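Local atomic coordinates of 4-oxalocrotonate decarboxylase NahK (Pseudomonas putida, PDB entry 5D2J), a protein that catalyses the decarboxylation of (3E)-2-oxohex-3-enedioate to 2-oxopent-4-enoate and carbon dioxide, a step in the breakdown of aromatic hydrocarbons. Residues V83-Y88 and A221-E226; P111-E116 and V192-N197; E116-T121 and F236-G241; V146-S151 and R172-G177. The protein carries 1 engineered substitution. All blocks are in the same frame, centred on the assembly; numbering follows the deposited sequence. Where two conformers were deposited one is given.

Overall arrangement
All four contacts are largely buried, but their chemistry differs. Contacts 2, 3 and 4 gather round one magnesium ion. Contacts 2 and 3 share strand 112-121 and meet at Glu116. Contact 4 adds the next strand, 139-149, whose Glu147 lies beside Glu114 and Glu116. Contacts 3 and 4 are backbone-bonded antiparallel pairs within the larger mixed sheet. Across contact 2 that sheet meets the five-stranded one through apolar side chains, with no hydrogen bond between the two segments. Contact 1 touches none of the others; its centre is about 15 Å from that of contact 3 and 25 Å from that of contact 2. There ethanediol bridges the segments, reached by the exposed Glu226.

Contact 1: residues V83-Y88 and A221-E226. With EDO (1,2-ethanediol), chain F.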
loop_
_atom_site.group_PDB
_atom_site.type_symbol
_atom_site.label_atom_id
_atom_site.label_comp_id
_atom_site.label_asym_id
_atom_site.label_seq_id
_atom_site.Cartn_x
_atom_site.Cartn_y
_atom_site.Cartn_z
ATOM N N VAL A 83 -16.265 -3.619 -4.248
ATOM C CA VAL A 83 -15.722 -2.671 -5.211
ATOM C C VAL A 83 -15.333 -3.390 -6.496
ATOM O O VAL A 83 -15.094 -4.598 -6.493
ATOM C CB VAL A 83 -14.497 -1.921 -4.649
ATOM C CG1 VAL A 83 -14.868 -1.188 -3.366
ATOM C CG2 VAL A 83 -13.341 -2.890 -4.409
ATOM N N GLU A 84 -15.276 -2.647 -7.597
ATOM C CA GLU A 84 -14.915 -3.239 -8.878
ATOM C C GLU A 84 -13.469 -2.911 -9.249
ATOM O O GLU A 84 -12.923 -3.484 -10.192
ATOM C CB GLU A 84 -15.876 -2.780 -9.981
ATOM C CG GLU A 84 -16.439 -3.912 -10.844
ATOM C CD GLU A 84 -17.631 -4.615 -10.207
ATOM O OE1 GLU A 84 -17.784 -5.840 -10.414
ATOM O OE2 GLU A 84 -18.422 -3.942 -9.511
ATOM N N THR A 85 -12.854 -1.986 -8.511
ATOM C CA THR A 85 -11.458 -1.614 -8.753
ATOM C C THR A 85 -10.623 -1.585 -7.463
ATOM O O THR A 85 -11.167 -1.473 -6.361
ATOM C CB THR A 85 -11.326 -0.237 -9.483
ATOM O OG1 THR A 85 -11.351 0.830 -8.530
ATOM C CG2 THR A 85 -12.429 -0.038 -10.514
ATOM N N PRO A 86 -9.292 -1.704 -7.598
ATOM C CA PRO A 86 -8.391 -1.522 -6.455
ATOM C C PRO A 86 -8.464 -0.103 -5.890
ATOM O O PRO A 86 -9.149 0.754 -6.447
ATOM C CB PRO A 86 -7.005 -1.733 -7.067
ATOM C CG PRO A 86 -7.230 -2.590 -8.265
ATOM C CD PRO A 86 -8.587 -2.208 -8.792
ATOM N N ILE A 87 -7.755 0.129 -4.789
ATOM C CA ILE A 87 -7.627 1.458 -4.215
ATOM C C ILE A 87 -6.140 1.748 -4.094
ATOM O O ILE A 87 -5.309 0.843 -4.194
ATOM C CB ILE A 87 -8.285 1.556 -2.819
ATOM C CG1 ILE A 87 -7.638 0.568 -1.839
ATOM C CG2 ILE A 87 -9.778 1.275 -2.913
ATOM C CD1 ILE A 87 -8.147 0.704 -0.383
ATOM N N TYR A 88 -5.795 3.011 -3.896
ATOM C CA TYR A 88 -4.405 3.354 -3.663
ATOM C C TYR A 88 -4.270 4.212 -2.413
ATOM O O TYR A 88 -5.265 4.734 -1.888
ATOM C CB TYR A 88 -3.800 4.081 -4.875
ATOM C CG TYR A 88 -4.367 5.467 -5.146
ATOM C CD1 TYR A 88 -3.897 6.587 -4.468
ATOM C CD2 TYR A 88 -5.356 5.652 -6.110
ATOM C CE1 TYR A 88 -4.416 7.850 -4.732
ATOM C CE2 TYR A 88 -5.863 6.894 -6.382
ATOM C CZ TYR A 88 -5.400 7.994 -5.687
ATOM O OH TYR A 88 -5.926 9.237 -5.961
ATOM N N ALA A 221 -2.171 4.393 -12.600
ATOM C CA ALA A 221 -2.150 5.564 -13.471
ATOM C C ALA A 221 -3.576 5.986 -13.817
ATOM O O ALA A 221 -3.919 7.177 -13.796
ATOM C CB ALA A 221 -1.346 5.283 -14.734
ATOM N N ASN A 222 -4.419 5.009 -14.124
ATOM C CA ASN A 222 -5.807 5.314 -14.466
ATOM C C ASN A 222 -6.614 5.888 -13.301
ATOM O O ASN A 222 -7.407 6.811 -13.483
ATOM C CB ASN A 222 -6.484 4.084 -15.071
ATOM C CG ASN A 222 -5.858 3.692 -16.388
ATOM O OD1 ASN A 222 -5.359 4.549 -17.113
ATOM N ND2 ASN A 222 -5.858 2.400 -16.695
ATOM N N LEU A 223 -6.401 5.360 -12.104
ATOM C CA LEU A 223 -7.087 5.880 -10.925
ATOM C C LEU A 223 -6.660 7.316 -10.639
ATOM O O LEU A 223 -7.492 8.175 -10.339
ATOM C CB LEU A 223 -6.827 4.992 -9.699
ATOM C CG LEU A 223 -7.462 3.592 -9.728
ATOM C CD1 LEU A 223 -6.936 2.719 -8.598
ATOM C CD2 LEU A 223 -8.982 3.700 -9.640
ATOM N N LEU A 224 -5.361 7.581 -10.734
ATOM C CA LEU A 224 -4.852 8.922 -10.465
ATOM C C LEU A 224 -5.413 9.930 -11.462
ATOM O O LEU A 224 -5.679 11.081 -11.109
ATOM C CB LEU A 224 -3.319 8.933 -10.511
ATOM C CG LEU A 224 -2.632 8.287 -9.305
ATOM C CD1 LEU A 224 -1.138 8.077 -9.597
ATOM C CD2 LEU A 224 -2.811 9.166 -8.074
ATOM N N ALA A 225 -5.606 9.487 -12.702
ATOM C CA ALA A 225 -6.092 10.365 -13.764
ATOM C C ALA A 225 -7.479 10.932 -13.454
ATOM O O ALA A 225 -7.862 11.995 -13.958
ATOM C CB ALA A 225 -6.104 9.622 -15.093
ATOM N N GLU A 226 -8.234 10.220 -12.625
ATOM C CA GLU A 226 -9.571 10.662 -12.257
ATOM C C GLU A 226 -9.526 11.984 -11.492
ATOM O O GLU A 226 -10.514 12.716 -11.447
ATOM C CB GLU A 226 -10.267 9.594 -11.412
ATOM C CG GLU A 226 -10.465 8.262 -12.125
ATOM C CD GLU A 226 -11.226 7.256 -11.276
ATOM O OE1 GLU A 226 -11.735 7.642 -10.204
ATOM O OE2 GLU A 226 -11.318 6.078 -11.682
HETATM C C1 EDO F . -10.195 8.661 -7.553
HETATM O O1 EDO F . -10.977 7.459 -7.664
HETATM C C2 EDO F . -8.749 8.258 -7.305
HETATM O O2 EDO F . -7.842 9.233 -7.831
#
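Thr85 to Tyr88 run extended past helix 213-225 and enter strand 87-92 at Ile87, and Leu223 and Leu224 meet them from the helix. No direct hydrogen bond links the segments. Leu223 and Tyr88 carry the contact together. Tyr88 CG lies between the backbone N and the carbonyl carbon (chi1 67°), which turns the ring to the helix. Leu224 CD2 sits over one ring face as a CH-pi contact, 4.2 Å from the centroid. Leu223 comes in at the ring edge, with its CB 3.9 Å from Tyr88 CD2. Leu223 CD1 is 3.7 Å from Pro86 O, and its CD2 touches Thr85 OG1. That hydroxyl donates to Pro86 O (OG1 to O 3.0 Å) on a lone pair. An ethanediol, probably from the crystallisation liquor, bridges the segments. Tyr88 OH donates to its O2 at 2.7 Å, and this O2 donates on to Leu223 O. Its O1 donates to Glu226 OE1. The contact borders the ligand pocket: Tyr88 lies near Lys69 and Pro86 near Leu72, both 2-oxoglutarate-binding residues. Helix 44-60 adds Tyr48, stacked on the Tyr88 ring, and Trp52, bonded to Tyr88 OH. Strand 65-71 supplies Met70 against Tyr88 and Leu68 against Leu224.

Contact 2: residues P111-E116 and V192-N197; sequences PKIEAE and VVMEKN. With MG (magnesium ion), chain C; 0L1 (hexanedioic acid), chain E.
Met194 lays its thioether across Ile113, with SD 3.9 Å from Ile113 CD1. The Met194 chain leaves with CG anti to the backbone N (chi1 173°) and bends at its last torsion (chi3 -66°). This turns CE toward the neighbouring backbone, where it lies 3.7 Å from Ala115 N. Further along, Val192 CG1 meets Ala115 CB at 3.6 Å. The contact is apolar throughout, and no hydrogen bond crosses it. The strand axes run nearly antiparallel, at 154°, and come no closer than 8.3 Å. That is the distance of two layers packed face to face, not of paired strands. Cutting Ile113 back to an alanine removes CG1, CG2 and CD1, which would probably open a gap beside Met194 SD and let the thioether shift.

Alternation along strand 112-116 sends Glu114 and Glu116 to the other side. There Glu114 OE1 binds the magnesium ion at 2.2 Å and Glu116 OE2 binds it at 2.1 Å. The two oxygens come close because they share the metal. Two waters and one carboxylate oxygen of the bound hexanedioic acid also bind it, and Glu147 is the remaining ligand. One of these waters donates to O1 of the hexanedioic acid at 2.6 Å and weakly to Glu114 OE2. The other donates to Glu116 OE1. Lys69 and Ser169 also hold the diacid by hydrogen bonds. A Glu-x-Glu pair on one strand, completed by a third carboxylate, is the metal site characteristic of the fumarylacetoacetate hydrolase fold.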
loop_
_atom_site.group_PDB
_atom_site.type_symbol
_atom_site.label_atom_id
_atom_site.label_comp_id
_atom_site.label_asym_id
_atom_site.label_seq_id
_atom_site.Cartn_x
_atom_site.Cartn_y
_atom_site.Cartn_z
ATOM N N PRO A 111 -0.961 -4.690 13.789
ATOM C CA PRO A 111 -0.322 -4.795 12.474
ATOM C C PRO A 111 -0.332 -6.187 11.869
ATOM O O PRO A 111 -0.390 -7.195 12.584
ATOM C CB PRO A 111 1.121 -4.368 12.760
ATOM C CG PRO A 111 1.347 -4.800 14.186
ATOM C CD PRO A 111 0.029 -4.492 14.866
ATOM N N LYS A 112 -0.287 -6.220 10.541
ATOM C CA LYS A 112 -0.127 -7.456 9.790
ATOM C C LYS A 112 0.892 -7.198 8.701
ATOM O O LYS A 112 1.132 -6.047 8.339
ATOM C CB LYS A 112 -1.441 -7.866 9.124
ATOM C CG LYS A 112 -2.542 -8.284 10.069
ATOM C CD LYS A 112 -3.755 -8.744 9.281
ATOM C CE LYS A 112 -4.975 -8.852 10.174
ATOM N NZ LYS A 112 -6.123 -9.420 9.423
ATOM N N ILE A 113 1.476 -8.261 8.153
ATOM C CA ILE A 113 2.418 -8.092 7.054
ATOM C C ILE A 113 1.956 -8.831 5.793
ATOM O O ILE A 113 1.273 -9.842 5.885
ATOM C CB ILE A 113 3.826 -8.552 7.447
ATOM C CG1 ILE A 113 3.787 -10.006 7.913
ATOM C CG2 ILE A 113 4.389 -7.653 8.549
ATOM C CD1 ILE A 113 5.156 -10.587 8.139
ATOM N N GLU A 114 2.326 -8.289 4.632
ATOM C CA GLU A 114 2.009 -8.850 3.316
ATOM C C GLU A 114 3.292 -8.770 2.519
ATOM O O GLU A 114 3.965 -7.739 2.551
ATOM C CB GLU A 114 1.037 -7.955 2.541
ATOM C CG GLU A 114 -0.285 -7.597 3.165
ATOM C CD GLU A 114 -1.103 -6.693 2.245
ATOM O OE1 GLU A 114 -0.757 -5.489 2.091
ATOM O OE2 GLU A 114 -2.084 -7.193 1.659
ATOM N N ALA A 115 3.611 -9.813 1.758
ATOM C CA ALA A 115 4.746 -9.725 0.826
ATOM C C ALA A 115 4.284 -9.150 -0.512
ATOM O O ALA A 115 3.213 -9.507 -1.002
ATOM C CB ALA A 115 5.366 -11.082 0.620
ATOM N N GLU A 116 5.067 -8.236 -1.088
ATOM C CA GLU A 116 4.700 -7.587 -2.342
ATOM C C GLU A 116 5.941 -7.421 -3.203
ATOM O O GLU A 116 7.060 -7.697 -2.750
ATOM C CB GLU A 116 4.058 -6.214 -2.079
ATOM C CG GLU A 116 3.032 -6.229 -0.944
ATOM C CD GLU A 116 2.056 -5.067 -0.974
ATOM O OE1 GLU A 116 2.110 -4.246 -1.914
ATOM O OE2 GLU A 116 1.211 -4.993 -0.053
ATOM N N VAL A 192 7.033 -16.156 -4.173
ATOM C CA VAL A 192 7.336 -15.486 -2.911
ATOM C C VAL A 192 6.948 -16.353 -1.718
ATOM O O VAL A 192 5.810 -16.816 -1.629
ATOM C CB VAL A 192 6.616 -14.135 -2.823
ATOM C CG1 VAL A 192 7.002 -13.413 -1.544
ATOM C CG2 VAL A 192 6.961 -13.255 -4.047
ATOM N N VAL A 193 7.891 -16.579 -0.802
ATOM C CA VAL A 193 7.626 -17.422 0.361
ATOM C C VAL A 193 7.863 -16.674 1.666
ATOM O O VAL A 193 8.988 -16.267 1.966
ATOM C CB VAL A 193 8.507 -18.690 0.365
ATOM C CG1 VAL A 193 8.124 -19.594 1.536
ATOM C CG2 VAL A 193 8.380 -19.452 -0.949
ATOM N N MET A 194 6.806 -16.507 2.453
ATOM C CA MET A 194 6.938 -15.814 3.730
ATOM C C MET A 194 7.150 -16.791 4.879
ATOM O O MET A 194 6.346 -17.701 5.095
ATOM C CB MET A 194 5.702 -14.973 4.018
ATOM C CG MET A 194 5.714 -14.377 5.411
ATOM S SD MET A 194 4.195 -13.472 5.757
ATOM C CE MET A 194 4.341 -12.119 4.582
ATOM N N GLU A 195 8.240 -16.599 5.613
ATOM C CA GLU A 195 8.512 -17.397 6.801
ATOM C C GLU A 195 8.349 -16.512 8.024
ATOM O O GLU A 195 8.762 -15.346 8.017
ATOM C CB GLU A 195 9.925 -17.973 6.756
ATOM C CG GLU A 195 10.188 -18.834 5.520
ATOM C CD GLU A 195 11.614 -19.361 5.450
ATOM O OE1 GLU A 195 12.434 -19.000 6.322
ATOM O OE2 GLU A 195 11.911 -20.131 4.509
ATOM N N LYS A 196 7.730 -17.058 9.068
ATOM C CA LYS A 196 7.569 -16.330 10.325
ATOM C C LYS A 196 8.014 -17.238 11.460
ATOM O O LYS A 196 7.593 -18.398 11.536
ATOM C CB LYS A 196 6.110 -15.907 10.531
ATOM C CG LYS A 196 5.830 -15.293 11.898
ATOM C CD LYS A 196 4.354 -14.926 12.044
ATOM C CE LYS A 196 4.021 -14.527 13.467
ATOM N NZ LYS A 196 2.546 -14.423 13.656
ATOM N N ASN A 197 8.881 -16.717 12.325
ATOM C CA ASN A 197 9.411 -17.490 13.448
ATOM C C ASN A 197 9.974 -18.846 13.031
ATOM O O ASN A 197 9.807 -19.846 13.734
ATOM C CB ASN A 197 8.367 -17.610 14.560
ATOM C CG ASN A 197 7.984 -16.256 15.126
ATOM O OD1 ASN A 197 8.790 -15.323 15.107
ATOM N ND2 ASN A 197 6.753 -16.134 15.619
HETATM MG MG MG C . -0.476 -3.965 0.563
HETATM O O1 0L1 E . -4.053 -4.152 0.315
HETATM C C2 0L1 E . -3.615 -3.190 1.008
HETATM O O2 0L1 E . -2.372 -2.985 1.075
HETATM C C3 0L1 E . -4.580 -2.287 1.753
HETATM C C4 0L1 E . -5.518 -3.114 2.611
HETATM C C5 0L1 E . -6.394 -2.183 3.420
HETATM C C6 0L1 E . -7.457 -2.956 4.178
HETATM C C7 0L1 E . -6.867 -3.681 5.371
HETATM O O4 0L1 E . -6.336 -3.023 6.307
HETATM O O3 0L1 E . -6.922 -4.942 5.448
HETATM O O HOH W 1 -1.869 -5.211 -0.522
HETATM O O HOH W 2 0.026 -2.747 -1.168
#

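Contact 3: residues E116-T121 and F236-G241; sequences EISVVT and FIMTGG. With MG (magnesium ion), chain C.
Val119 and Ile237 form the antiparallel hydrogen-bonded pair at the centre of this contact, with Val119 N to Ile237 O at 3.0 Å and Ile237 N to Val119 O at 2.8 Å. Ser118 with Met238 and Val120 with Phe236 are the flanking non-hydrogen-bonded pairs. Phe236 CG stands anti to the backbone N (chi1 175°), which carries the ring over to Ser118. Ser118 CB packs 3.5 Å from Phe236 CZ, while its OG bonds to Thr145. Val120 CG2 touches the ring at its edge, 3.9 Å from Phe236 CD1. The ring also meets that of Phe173. With only an alanine in place of Phe236, Val120 CG2 and the Phe173 ring would probably lose their apolar neighbour. The pair belongs to the larger mixed sheet of the fumarylacetoacetate hydrolase fold, and it leads into the metal site. Past Met238, Thr239 grips Ile117 O twice, through OG1 at 2.7 Å and through its backbone N at 3.3 Å. A water accepts from Ile117 N and donates to Thr239 OG1 and Gly240 O, tying the turn to the strand. The other carboxylate oxygen of the metal ligand Glu116, OE1, takes a weak bond from Gly240 N at 3.0 Å.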
loop_
_atom_site.group_PDB
_atom_site.type_symbol
_atom_site.label_atom_id
_atom_site.label_comp_id
_atom_site.label_asym_id
_atom_site.label_seq_id
_atom_site.Cartn_x
_atom_site.Cartn_y
_atom_site.Cartn_z
ATOM N N GLU A 116 5.067 -8.236 -1.088
ATOM C CA GLU A 116 4.700 -7.587 -2.342
ATOM C C GLU A 116 5.941 -7.421 -3.203
ATOM O O GLU A 116 7.060 -7.697 -2.750
ATOM C CB GLU A 116 4.058 -6.214 -2.079
ATOM C CG GLU A 116 3.032 -6.229 -0.944
ATOM C CD GLU A 116 2.056 -5.067 -0.974
ATOM O OE1 GLU A 116 2.110 -4.246 -1.914
ATOM O OE2 GLU A 116 1.211 -4.993 -0.053
ATOM N N ILE A 117 5.749 -6.980 -4.444
ATOM C CA ILE A 117 6.878 -6.582 -5.281
ATOM C C ILE A 117 6.640 -5.132 -5.677
ATOM O O ILE A 117 5.514 -4.746 -6.011
ATOM C CB ILE A 117 7.092 -7.526 -6.512
ATOM C CG1 ILE A 117 8.428 -7.220 -7.203
ATOM C CG2 ILE A 117 5.918 -7.463 -7.504
ATOM C CD1 ILE A 117 9.647 -7.570 -6.348
ATOM N N SER A 118 7.677 -4.308 -5.559
ATOM C CA SER A 118 7.547 -2.895 -5.872
ATOM C C SER A 118 8.328 -2.603 -7.140
ATOM O O SER A 118 9.188 -3.393 -7.544
ATOM C CB SER A 118 8.095 -2.045 -4.728
ATOM O OG SER A 118 7.340 -2.245 -3.542
ATOM N N VAL A 119 8.020 -1.472 -7.766
ATOM C CA VAL A 119 8.808 -0.995 -8.894
ATOM C C VAL A 119 9.170 0.458 -8.647
ATOM O O VAL A 119 8.504 1.156 -7.873
ATOM C CB VAL A 119 8.057 -1.104 -10.246
ATOM C CG1 VAL A 119 7.765 -2.563 -10.605
ATOM C CG2 VAL A 119 6.772 -0.256 -10.222
ATOM N N VAL A 120 10.244 0.906 -9.284
ATOM C CA VAL A 120 10.573 2.322 -9.318
ATOM C C VAL A 120 10.520 2.708 -10.784
ATOM O O VAL A 120 11.090 2.015 -11.622
ATOM C CB VAL A 120 11.976 2.599 -8.743
ATOM C CG1 VAL A 120 12.476 3.969 -9.180
ATOM C CG2 VAL A 120 11.949 2.502 -7.213
ATOM N N THR A 121 9.825 3.796 -11.102
ATOM C CA THR A 121 9.669 4.187 -12.502
ATOM C C THR A 121 10.791 5.111 -12.960
ATOM O O THR A 121 11.428 5.778 -12.139
ATOM C CB THR A 121 8.326 4.899 -12.751
ATOM O OG1 THR A 121 8.312 6.152 -12.054
ATOM C CG2 THR A 121 7.161 4.053 -12.269
ATOM N N PHE A 236 8.270 5.240 -6.454
ATOM C CA PHE A 236 8.280 3.889 -5.891
ATOM C C PHE A 236 6.825 3.451 -5.782
ATOM O O PHE A 236 5.997 4.178 -5.246
ATOM C CB PHE A 236 8.955 3.949 -4.522
ATOM C CG PHE A 236 8.948 2.657 -3.758
ATOM C CD1 PHE A 236 9.915 1.691 -3.990
ATOM C CD2 PHE A 236 8.022 2.444 -2.752
ATOM C CE1 PHE A 236 9.931 0.516 -3.257
ATOM C CE2 PHE A 236 8.029 1.269 -2.014
ATOM C CZ PHE A 236 8.981 0.297 -2.275
ATOM N N ILE A 237 6.497 2.278 -6.320
ATOM C CA ILE A 237 5.117 1.800 -6.276
ATOM C C ILE A 237 5.039 0.391 -5.713
ATOM O O ILE A 237 5.613 -0.527 -6.283
ATOM C CB ILE A 237 4.494 1.747 -7.684
ATOM C CG1 ILE A 237 4.625 3.099 -8.396
ATOM C CG2 ILE A 237 3.027 1.315 -7.589
ATOM C CD1 ILE A 237 4.229 3.040 -9.899
ATOM N N MET A 238 4.318 0.220 -4.609
ATOM C CA MET A 238 4.088 -1.110 -4.042
ATOM C C MET A 238 2.840 -1.681 -4.686
ATOM O O MET A 238 1.738 -1.178 -4.470
ATOM C CB MET A 238 3.915 -1.032 -2.527
ATOM C CG MET A 238 5.172 -0.623 -1.803
ATOM S SD MET A 238 4.957 -0.732 -0.023
ATOM C CE MET A 238 4.350 -2.407 0.085
ATOM N N THR A 239 3.006 -2.735 -5.483
ATOM C CA THR A 239 1.941 -3.116 -6.409
ATOM C C THR A 239 0.776 -3.929 -5.864
ATOM O O THR A 239 -0.253 -4.034 -6.535
ATOM C CB THR A 239 2.486 -3.791 -7.685
ATOM O OG1 THR A 239 3.193 -4.989 -7.339
ATOM C CG2 THR A 239 3.434 -2.840 -8.425
ATOM N N GLY A 240 0.928 -4.498 -4.671
ATOM C CA GLY A 240 -0.162 -5.240 -4.050
ATOM C C GLY A 240 0.246 -6.528 -3.352
ATOM O O GLY A 240 1.325 -7.068 -3.598
ATOM N N GLY A 241 -0.626 -7.028 -2.479
ATOM C CA GLY A 241 -0.322 -8.235 -1.723
ATOM C C GLY A 241 -0.213 -9.494 -2.571
ATOM O O GLY A 241 -1.168 -9.892 -3.250
HETATM MG MG MG C . -0.476 -3.965 0.563
HETATM O O HOH W 2 0.026 -2.747 -1.168
HETATM O O HOH W 3 3.163 -6.973 -5.437
HETATM O O HOH W 1 -1.869 -5.211 -0.522
#

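Contact 4: residues V146-S151 and R172-G177; sequences VEVIDS and RFITGG. With MG (magnesium ion), chain C; 0L1 (hexanedioic acid), chain E.
Val146 with Ile174 and Val148 with Arg172 are antiparallel hydrogen-bonded pairs in the larger mixed sheet of the fumarylacetoacetate hydrolase fold. Glu147 with Phe173 is the non-hydrogen-bonded pair between them. Backbone bonds come first. Val146 N donates to Ile174 O, and Ile174 N donates back to Val146 O, each at 2.8 Å. Val148 N reaches Arg172 O at 2.9 Å, while the return bond from Arg172 N to Val148 O is weak. Phe173 CA also makes a CA-H...O contact with Val146 O.

The apolar contacts lie on the face that carries Val146, Val148, Arg172 and Ile174. Val148 CB packs 3.6 Å from Arg172 CB, and the rest of the arginine then leads away. Ile174 CD1 reaches diagonally across to Val148 CG2 at 4.2 Å.

Polar and metal contacts occupy the other face, which carries Glu147 and Phe173. The Glu147 chain is extended from a CG anti to its own N (chi1 -165°), and this carries the carboxylate out to the magnesium ion. OE1 binds the metal at 2.1 Å, completing the site of Glu114 and Glu116. OE2 forms a salt bridge with Lys69, which also bonds to the hexanedioic acid, so Lys69 links the metal ligand Glu147 to the bound diacid. On this same side Ile149 CG2 lies 3.8 Å from O2, the diacid oxygen that binds the magnesium ion.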
loop_
_atom_site.group_PDB
_atom_site.type_symbol
_atom_site.label_atom_id
_atom_site.label_comp_id
_atom_site.label_asym_id
_atom_site.label_seq_id
_atom_site.Cartn_x
_atom_site.Cartn_y
_atom_site.Cartn_z
ATOM N N VAL A 146 8.075 -5.846 1.823
ATOM C CA VAL A 146 7.067 -6.381 2.730
ATOM C C VAL A 146 6.314 -5.197 3.310
ATOM O O VAL A 146 6.934 -4.282 3.868
ATOM C CB VAL A 146 7.708 -7.181 3.870
ATOM C CG1 VAL A 146 6.640 -7.642 4.882
ATOM C CG2 VAL A 146 8.461 -8.370 3.306
ATOM N N GLU A 147 4.988 -5.179 3.160
ATOM C CA GLU A 147 4.212 -4.086 3.739
ATOM C C GLU A 147 3.772 -4.450 5.138
ATOM O O GLU A 147 3.436 -5.600 5.412
ATOM C CB GLU A 147 2.960 -3.730 2.925
ATOM C CG GLU A 147 2.394 -2.356 3.361
ATOM C CD GLU A 147 1.187 -1.870 2.577
ATOM O OE1 GLU A 147 0.589 -2.652 1.812
ATOM O OE2 GLU A 147 0.820 -0.685 2.747
ATOM N N VAL A 148 3.778 -3.466 6.026
ATOM C CA VAL A 148 3.116 -3.635 7.302
ATOM C C VAL A 148 1.854 -2.804 7.171
ATOM O O VAL A 148 1.937 -1.588 7.002
ATOM C CB VAL A 148 3.974 -3.102 8.466
ATOM C CG1 VAL A 148 3.264 -3.340 9.805
ATOM C CG2 VAL A 148 5.359 -3.758 8.461
ATOM N N ILE A 149 0.690 -3.455 7.199
ATOM C CA ILE A 149 -0.586 -2.736 7.152
ATOM C C ILE A 149 -1.204 -2.675 8.544
ATOM O O ILE A 149 -1.028 -3.583 9.365
ATOM C CB ILE A 149 -1.594 -3.347 6.159
ATOM C CG1 ILE A 149 -1.704 -4.859 6.344
ATOM C CG2 ILE A 149 -1.215 -2.985 4.716
ATOM C CD1 ILE A 149 -2.868 -5.489 5.578
ATOM N N ASP A 150 -1.923 -1.597 8.824
ATOM C CA ASP A 150 -2.391 -1.391 10.185
ATOM C C ASP A 150 -3.551 -0.415 10.156
ATOM O O ASP A 150 -3.371 0.778 10.392
ATOM C CB ASP A 150 -1.236 -0.822 11.025
ATOM C CG ASP A 150 -1.528 -0.830 12.506
ATOM O OD1 ASP A 150 -2.226 -1.749 12.970
ATOM O OD2 ASP A 150 -1.056 0.091 13.216
ATOM N N SER A 151 -4.739 -0.920 9.845
ATOM C CA SER A 151 -5.922 -0.069 9.746
ATOM C C SER A 151 -6.154 0.664 11.054
ATOM O O SER A 151 -6.070 0.081 12.134
ATOM C CB SER A 151 -7.149 -0.913 9.415
ATOM O OG SER A 151 -8.339 -0.136 9.449
ATOM N N ARG A 172 3.969 0.976 7.458
ATOM C CA ARG A 172 5.399 0.714 7.273
ATOM C C ARG A 172 5.599 -0.100 6.024
ATOM O O ARG A 172 4.685 -0.791 5.578
ATOM C CB ARG A 172 5.996 -0.089 8.441
ATOM C CG ARG A 172 5.856 0.544 9.817
ATOM C CD ARG A 172 6.812 1.708 10.006
ATOM N NE ARG A 172 6.752 2.194 11.381
ATOM C CZ ARG A 172 5.966 3.182 11.788
ATOM N NH1 ARG A 172 5.174 3.808 10.923
ATOM N NH2 ARG A 172 5.975 3.540 13.062
ATOM N N PHE A 173 6.805 -0.045 5.473
ATOM C CA PHE A 173 7.190 -1.021 4.459
ATOM C C PHE A 173 8.680 -1.307 4.572
ATOM O O PHE A 173 9.460 -0.441 4.967
ATOM C CB PHE A 173 6.800 -0.567 3.053
ATOM C CG PHE A 173 7.514 0.660 2.587
ATOM C CD1 PHE A 173 7.034 1.925 2.905
ATOM C CD2 PHE A 173 8.670 0.555 1.829
ATOM C CE1 PHE A 173 7.694 3.050 2.482
ATOM C CE2 PHE A 173 9.337 1.675 1.394
ATOM C CZ PHE A 173 8.852 2.930 1.719
ATOM N N ILE A 174 9.048 -2.540 4.260
ATOM C CA ILE A 174 10.417 -3.013 4.413
ATOM C C ILE A 174 10.916 -3.475 3.057
ATOM O O ILE A 174 10.314 -4.349 2.437
ATOM C CB ILE A 174 10.486 -4.212 5.376
ATOM C CG1 ILE A 174 9.710 -3.909 6.663
ATOM C CG2 ILE A 174 11.939 -4.542 5.699
ATOM C CD1 ILE A 174 9.140 -5.143 7.345
ATOM N N THR A 175 12.002 -2.874 2.584
ATOM C CA THR A 175 12.593 -3.269 1.305
ATOM C C THR A 175 13.852 -4.096 1.536
ATOM O O THR A 175 14.501 -3.977 2.578
ATOM C CB THR A 175 12.947 -2.041 0.453
ATOM O OG1 THR A 175 13.884 -1.221 1.164
ATOM C CG2 THR A 175 11.702 -1.235 0.152
ATOM N N GLY A 176 14.203 -4.935 0.568
ATOM C CA GLY A 176 15.377 -5.782 0.703
ATOM C C GLY A 176 15.586 -6.656 -0.520
ATOM O O GLY A 176 15.021 -6.390 -1.580
ATOM N N GLY A 177 16.391 -7.702 -0.376
ATOM C CA GLY A 177 16.680 -8.589 -1.491
ATOM C C GLY A 177 17.440 -7.885 -2.605
ATOM O O GLY A 177 18.086 -6.860 -2.378
HETATM MG MG MG C . -0.476 -3.965 0.563
HETATM O O1 0L1 E . -4.053 -4.152 0.315
HETATM C C2 0L1 E . -3.615 -3.190 1.008
HETATM O O2 0L1 E . -2.372 -2.985 1.075
HETATM C C3 0L1 E . -4.580 -2.287 1.753
HETATM C C4 0L1 E . -5.518 -3.114 2.611
HETATM C C5 0L1 E . -6.394 -2.183 3.420
HETATM C C6 0L1 E . -7.457 -2.956 4.178
HETATM C C7 0L1 E . -6.867 -3.681 5.371
HETATM O O4 0L1 E . -6.336 -3.023 6.307
HETATM O O3 0L1 E . -6.922 -4.942 5.448
HETATM O O HOH W 4 2.410 0.706 4.551
HETATM O O HOH W 2 0.026 -2.747 -1.168
HETATM O O HOH W 1 -1.869 -5.211 -0.522
#